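Local coordinates for protein V-type ATP synthase alpha chain (Nanoarchaeum equitans Kin4-M, PDB 5BN3) that forms the A subunit of a V/A-type ATP synthase, with a P-loop-type nucleotide-binding domain in which ADP is bound, at residues A220-F225 with P389-T394; G384-P389 with L401-S406. All blocks are in the same frame, centred on the assembly; numbering follows the deposited sequence.

Contact 1: residues A220-F225 with P389-T394; sequences AVPGPF and PVTQNT. With ADP (adenosine-5'-diphosphate), chain C.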
loop_
_atom_site.group_PDB
_atom_site.type_symbol
_atom_site.label_atom_id
_atom_site.label_comp_id
_atom_site.label_asym_id
_atom_site.label_seq_id
_atom_site.Cartn_x
_atom_site.Cartn_y
_atom_site.Cartn_z
ATOM N N ALA A 220 22.273 5.016 15.938
ATOM C CA ALA A 220 21.218 5.707 15.207
ATOM C C ALA A 220 20.153 6.214 16.177
ATOM O O ALA A 220 19.810 5.526 17.142
ATOM C CB ALA A 220 20.596 4.781 14.181
ATOM N N VAL A 221 19.634 7.414 15.919
ATOM C CA VAL A 221 18.562 7.985 16.734
ATOM C C VAL A 221 17.366 8.354 15.859
ATOM O O VAL A 221 17.204 9.511 15.476
ATOM C CB VAL A 221 19.026 9.245 17.505
ATOM C CG1 VAL A 221 17.984 9.656 18.541
ATOM C CG2 VAL A 221 20.362 9.004 18.187
ATOM N N PRO A 222 16.532 7.360 15.517
ATOM C CA PRO A 222 15.332 7.659 14.731
ATOM C C PRO A 222 14.149 7.997 15.627
ATOM O O PRO A 222 14.050 7.479 16.745
ATOM C CB PRO A 222 15.068 6.346 13.992
ATOM C CG PRO A 222 15.568 5.297 14.935
ATOM C CD PRO A 222 16.749 5.909 15.664
ATOM N N GLY A 223 13.268 8.863 15.137
ATOM C CA GLY A 223 12.069 9.239 15.862
ATOM C C GLY A 223 11.178 10.109 14.999
ATOM O O GLY A 223 11.646 10.713 14.036
ATOM N N PRO A 224 9.880 10.168 15.324
ATOM C CA PRO A 224 8.973 11.079 14.615
ATOM C C PRO A 224 9.261 12.521 15.013
ATOM O O PRO A 224 10.049 12.739 15.938
ATOM C CB PRO A 224 7.589 10.661 15.123
ATOM C CG PRO A 224 7.853 10.040 16.463
ATOM C CD PRO A 224 9.180 9.345 16.327
ATOM N N PHE A 225 8.650 13.492 14.341
ATOM C CA PHE A 225 8.890 14.887 14.708
ATOM C C PHE A 225 8.426 15.180 16.136
ATOM O O PHE A 225 7.367 14.716 16.562
ATOM C CB PHE A 225 8.281 15.874 13.692
ATOM C CG PHE A 225 6.774 15.933 13.696
ATOM C CD1 PHE A 225 6.093 16.753 14.590
ATOM C CD2 PHE A 225 6.041 15.214 12.767
ATOM C CE1 PHE A 225 4.709 16.820 14.579
ATOM C CE2 PHE A 225 4.659 15.275 12.749
ATOM C CZ PHE A 225 3.990 16.080 13.656
ATOM N N PRO A 389 13.407 2.911 4.430
ATOM C CA PRO A 389 14.770 2.562 4.000
ATOM C C PRO A 389 15.917 3.229 4.766
ATOM O O PRO A 389 16.902 2.547 5.054
ATOM C CB PRO A 389 14.802 3.021 2.538
ATOM C CG PRO A 389 13.394 2.934 2.092
ATOM C CD PRO A 389 12.578 3.345 3.289
ATOM N N VAL A 390 15.821 4.524 5.060
ATOM C CA VAL A 390 16.913 5.210 5.752
ATOM C C VAL A 390 17.173 4.597 7.126
ATOM O O VAL A 390 18.313 4.281 7.468
ATOM C CB VAL A 390 16.650 6.726 5.886
ATOM C CG1 VAL A 390 17.848 7.421 6.512
ATOM C CG2 VAL A 390 16.356 7.331 4.527
ATOM N N THR A 391 16.111 4.418 7.906
ATOM C CA THR A 391 16.240 3.808 9.226
ATOM C C THR A 391 16.762 2.379 9.120
ATOM O O THR A 391 17.698 2.001 9.821
ATOM C CB THR A 391 14.891 3.780 9.970
ATOM O OG1 THR A 391 14.374 5.112 10.086
ATOM C CG2 THR A 391 15.070 3.193 11.357
ATOM N N GLN A 392 16.158 1.584 8.239
ATOM C CA GLN A 392 16.512 0.171 8.128
ATOM C C GLN A 392 17.928 -0.057 7.611
ATOM O O GLN A 392 18.641 -0.919 8.122
ATOM C CB GLN A 392 15.484 -0.584 7.275
ATOM C CG GLN A 392 14.135 -0.756 7.967
ATOM C CD GLN A 392 14.269 -1.404 9.331
ATOM O OE1 GLN A 392 15.047 -2.339 9.507
ATOM N NE2 GLN A 392 13.525 -0.898 10.310
ATOM N N ASN A 393 18.336 0.707 6.600
ATOM C CA ASN A 393 19.717 0.639 6.121
ATOM C C ASN A 393 20.716 1.009 7.211
ATOM O O ASN A 393 21.740 0.344 7.380
ATOM C CB ASN A 393 19.921 1.565 4.916
ATOM C CG ASN A 393 19.299 1.023 3.646
ATOM O OD1 ASN A 393 18.999 -0.167 3.542
ATOM N ND2 ASN A 393 19.116 1.896 2.661
ATOM N N THR A 394 20.412 2.079 7.939
ATOM C CA THR A 394 21.274 2.557 9.015
ATOM C C THR A 394 21.453 1.508 10.117
ATOM O O THR A 394 22.542 1.357 10.668
ATOM C CB THR A 394 20.725 3.871 9.619
ATOM O OG1 THR A 394 20.622 4.866 8.590
ATOM C CG2 THR A 394 21.637 4.385 10.713
HETATM P PB ADP C . 12.871 16.438 17.257
HETATM O O1B ADP C . 12.832 14.940 17.399
HETATM O O2B ADP C . 14.236 17.008 16.989
HETATM O O3B ADP C . 11.778 16.985 16.375
HETATM P PA ADP C . 13.273 18.040 19.616
HETATM O O1A ADP C . 14.653 17.553 19.943
HETATM O O2A ADP C . 13.090 19.386 18.964
HETATM O O3A ADP C . 12.494 16.920 18.753
HETATM O "O5'" ADP C . 12.413 18.018 20.977
HETATM C "C5'" ADP C . 11.005 18.244 20.933
HETATM C "C4'" ADP C . 10.529 18.837 22.254
HETATM O "O4'" ADP C . 10.779 17.923 23.329
HETATM C "C3'" ADP C . 11.282 20.123 22.544
HETATM O "O3'" ADP C . 10.344 21.174 22.792
HETATM C "C2'" ADP C . 12.098 19.826 23.784
HETATM O "O2'" ADP C . 12.054 20.912 24.709
HETATM C "C1'" ADP C . 11.475 18.580 24.388
HETATM N N9 ADP C . 12.540 17.703 24.931
HETATM C C8 ADP C . 13.198 16.742 24.256
HETATM N N7 ADP C . 14.112 16.129 25.051
HETATM C C5 ADP C . 14.042 16.702 26.268
HETATM C C6 ADP C . 14.727 16.529 27.569
HETATM N N6 ADP C . 15.697 15.592 27.736
HETATM N N1 ADP C . 14.343 17.338 28.583
HETATM C C2 ADP C . 13.381 18.269 28.430
HETATM N N3 ADP C . 12.720 18.480 27.279
HETATM C C4 ADP C . 13.001 17.738 26.182
#

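Contact 2: residues G384-P389 with L401-S406; sequences GDFSEP and LWALDS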
loop_
_atom_site.group_PDB
_atom_site.type_symbol
_atom_site.label_atom_id
_atom_site.label_comp_id
_atom_site.label_asym_id
_atom_site.label_seq_id
_atom_site.Cartn_x
_atom_site.Cartn_y
_atom_site.Cartn_z
ATOM N N GLY A 384 6.898 8.639 11.409
ATOM C CA GLY A 384 7.406 7.841 12.509
ATOM C C GLY A 384 7.485 6.354 12.209
ATOM O O GLY A 384 7.654 5.542 13.122
ATOM N N ASP A 385 7.372 5.990 10.936
ATOM C CA ASP A 385 7.445 4.584 10.534
ATOM C C ASP A 385 8.896 4.130 10.389
ATOM O O ASP A 385 9.563 4.485 9.418
ATOM C CB ASP A 385 6.701 4.385 9.211
ATOM C CG ASP A 385 6.554 2.919 8.823
ATOM O OD1 ASP A 385 7.154 2.038 9.477
ATOM O OD2 ASP A 385 5.833 2.651 7.839
ATOM N N PHE A 386 9.370 3.323 11.339
ATOM C CA PHE A 386 10.764 2.874 11.355
ATOM C C PHE A 386 11.098 1.890 10.226
ATOM O O PHE A 386 12.267 1.624 9.958
ATOM C CB PHE A 386 11.119 2.233 12.709
ATOM C CG PHE A 386 11.299 3.221 13.844
ATOM C CD1 PHE A 386 10.844 4.530 13.740
ATOM C CD2 PHE A 386 11.934 2.832 15.016
ATOM C CE1 PHE A 386 11.014 5.428 14.787
ATOM C CE2 PHE A 386 12.108 3.725 16.063
ATOM C CZ PHE A 386 11.645 5.025 15.947
ATOM N N SER A 387 10.077 1.351 9.564
ATOM C CA SER A 387 10.294 0.333 8.532
ATOM C C SER A 387 10.821 0.909 7.213
ATOM O O SER A 387 11.034 0.174 6.246
ATOM C CB SER A 387 9.008 -0.458 8.281
ATOM O OG SER A 387 8.050 0.329 7.597
ATOM N N GLU A 388 11.046 2.217 7.187
ATOM C CA GLU A 388 11.476 2.916 5.976
ATOM C C GLU A 388 12.978 2.715 5.695
ATOM O O GLU A 388 13.734 2.364 6.605
ATOM C CB GLU A 388 11.095 4.400 6.087
ATOM C CG GLU A 388 11.787 5.148 7.209
ATOM C CD GLU A 388 13.072 5.798 6.755
ATOM O OE1 GLU A 388 13.893 6.162 7.623
ATOM O OE2 GLU A 388 13.257 5.958 5.528
ATOM N N PRO A 389 13.407 2.911 4.430
ATOM C CA PRO A 389 14.770 2.562 4.000
ATOM C C PRO A 389 15.917 3.229 4.766
ATOM O O PRO A 389 16.902 2.547 5.054
ATOM C CB PRO A 389 14.802 3.021 2.538
ATOM C CG PRO A 389 13.394 2.934 2.092
ATOM C CD PRO A 389 12.578 3.345 3.289
ATOM N N LEU A 401 20.844 1.058 18.460
ATOM C CA LEU A 401 19.617 1.770 18.130
ATOM C C LEU A 401 19.113 2.512 19.360
ATOM O O LEU A 401 18.751 1.893 20.362
ATOM C CB LEU A 401 18.540 0.791 17.645
ATOM C CG LEU A 401 17.100 1.308 17.549
ATOM C CD1 LEU A 401 17.033 2.492 16.609
ATOM C CD2 LEU A 401 16.141 0.213 17.093
ATOM N N TRP A 402 19.101 3.838 19.290
ATOM C CA TRP A 402 18.500 4.651 20.342
ATOM C C TRP A 402 17.154 5.165 19.839
ATOM O O TRP A 402 17.038 6.304 19.383
ATOM C CB TRP A 402 19.434 5.801 20.732
ATOM C CG TRP A 402 20.712 5.327 21.385
ATOM C CD1 TRP A 402 20.920 4.120 21.990
ATOM C CD2 TRP A 402 21.956 6.044 21.483
ATOM N NE1 TRP A 402 22.209 4.045 22.465
ATOM C CE2 TRP A 402 22.862 5.206 22.169
ATOM C CE3 TRP A 402 22.383 7.306 21.064
ATOM C CZ2 TRP A 402 24.180 5.599 22.441
ATOM C CZ3 TRP A 402 23.691 7.692 21.339
ATOM C CH2 TRP A 402 24.572 6.839 22.021
ATOM N N ALA A 403 16.137 4.310 19.920
ATOM C CA ALA A 403 14.835 4.593 19.312
ATOM C C ALA A 403 13.967 5.515 20.154
ATOM O O ALA A 403 13.723 5.251 21.334
ATOM C CB ALA A 403 14.093 3.299 19.035
ATOM N N LEU A 404 13.475 6.584 19.537
ATOM C CA LEU A 404 12.601 7.516 20.237
ATOM C C LEU A 404 11.133 7.165 19.996
ATOM O O LEU A 404 10.758 6.733 18.905
ATOM C CB LEU A 404 12.907 8.958 19.828
ATOM C CG LEU A 404 14.322 9.406 20.199
ATOM C CD1 LEU A 404 14.580 10.839 19.772
ATOM C CD2 LEU A 404 14.544 9.260 21.695
ATOM N N ASP A 405 10.309 7.349 21.022
ATOM C CA ASP A 405 8.952 6.813 21.009
ATOM C C ASP A 405 7.876 7.889 21.163
ATOM O O ASP A 405 7.918 8.695 22.095
ATOM C CB ASP A 405 8.823 5.759 22.112
ATOM C CG ASP A 405 7.529 4.990 22.034
ATOM O OD1 ASP A 405 7.427 4.073 21.191
ATOM O OD2 ASP A 405 6.617 5.294 22.826
ATOM N N SER A 406 6.915 7.890 20.240
ATOM C CA SER A 406 5.810 8.848 20.248
ATOM C C SER A 406 5.043 8.848 21.562
ATOM O O SER A 406 4.698 9.906 22.085
ATOM C CB SER A 406 4.831 8.538 19.115
ATOM O OG SER A 406 5.431 8.721 17.850
#

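Contact 1: residues A220-F225 with P389-T394
The carbonyl oxygen of V390 is gripped twice by T394, the residue whose methyl group meets A220 across the contact. T394 OG1 donates to V390 O over 2.6 Å, tilted 29° from the carbonyl plane, while the helical T394 N approaches V390 O from the opposite face of that plane at 3.1 Å. With its hydroxyl turned back to V390 O (chi1 -58°), T394 has CG2 anti to its own backbone N, where T394 CG2 packs against A220 CB at 3.6 Å. One helical turn earlier T391 also offers its methyl: T391 CG2 lies 4.1 Å from P222 CB, with the two side chains crossing at about a right angle. The T391 hydroxyl is hydrogen-bonded to the carboxylate of E388, the residue that caps this helix. No hydrogen bond joins the two segments. Beyond P222 the chain turns into what fits a Walker A P-loop, where P224 and F225 line the ADP pocket and P224 O is hydrogen-bonded to S227 OG. Thus helix 389-395 lies against the last part of strand 218-222, which is hydrogen-bonded to strand 370-379 and to residues A400, W402 and L404; T394 also touches Y357 of helix 349-357.

Contact 2: residues G384-P389 with L401-S406
An Asx turn set within a type I beta turn, D385 to E388, carries F386 on its second position and presents the ring to A403 and L404. D385 OD1 accepts two bonds, from S387 OG at 2.7 Å and from S387 N at 3.0 Å. Both donors come from the same face of the carboxylate and lie above its plane, so S387 holds the acidic group that begins the turn by hydroxyl and backbone together. From this turn F386 reaches out with CG anti to its carbonyl carbon (chi1 -75°), which sends the far end of the ring to the other segment. There CE2 of F386 meets A403 CB at 3.6 Å, an apolar contact with the methyl at the ring edge and in its plane. The neighbouring F386 CZ comes within 3.5 Å of L404 O, approaching obliquely. The side chain of L404 leads off elsewhere, packing on S227 and K229 of the ADP pocket. Both segments run into helices with an acidic N-cap: E388 OE2 takes the amide of V390, and D405 OD2 forms a weak bond to that of L408, while D405 OD1 is held by a salt bridge to K407 and a hydrogen bond to N418. The contact joins the loop after strand 370-379 to the chain leaving strand 400-401, just ahead of helices 389-395 and 406-410, with strand 218-222 bordering the second segment.

From the N terminus, the chain first passes strand 218-222 and the nucleotide-binding loop, and only after a long excursion through helices and strands does it reach 384-389. Helix 389-395 then closes contact 1 back onto 220-225, a loop of 163 intervening residues, whereas contact 2 closes a short one of 11. Their segments alternate along the sequence, so the two closures cross, and P389 belongs to both. Two probable hydrogen bonds tie them directly: A220 O to W402 N, and Q392 NE2 to F386 O, each 2.8 Å. Together they bind the central sheet, helix 389-395 and the strand 400-401 region into one unit beside the ADP pocket.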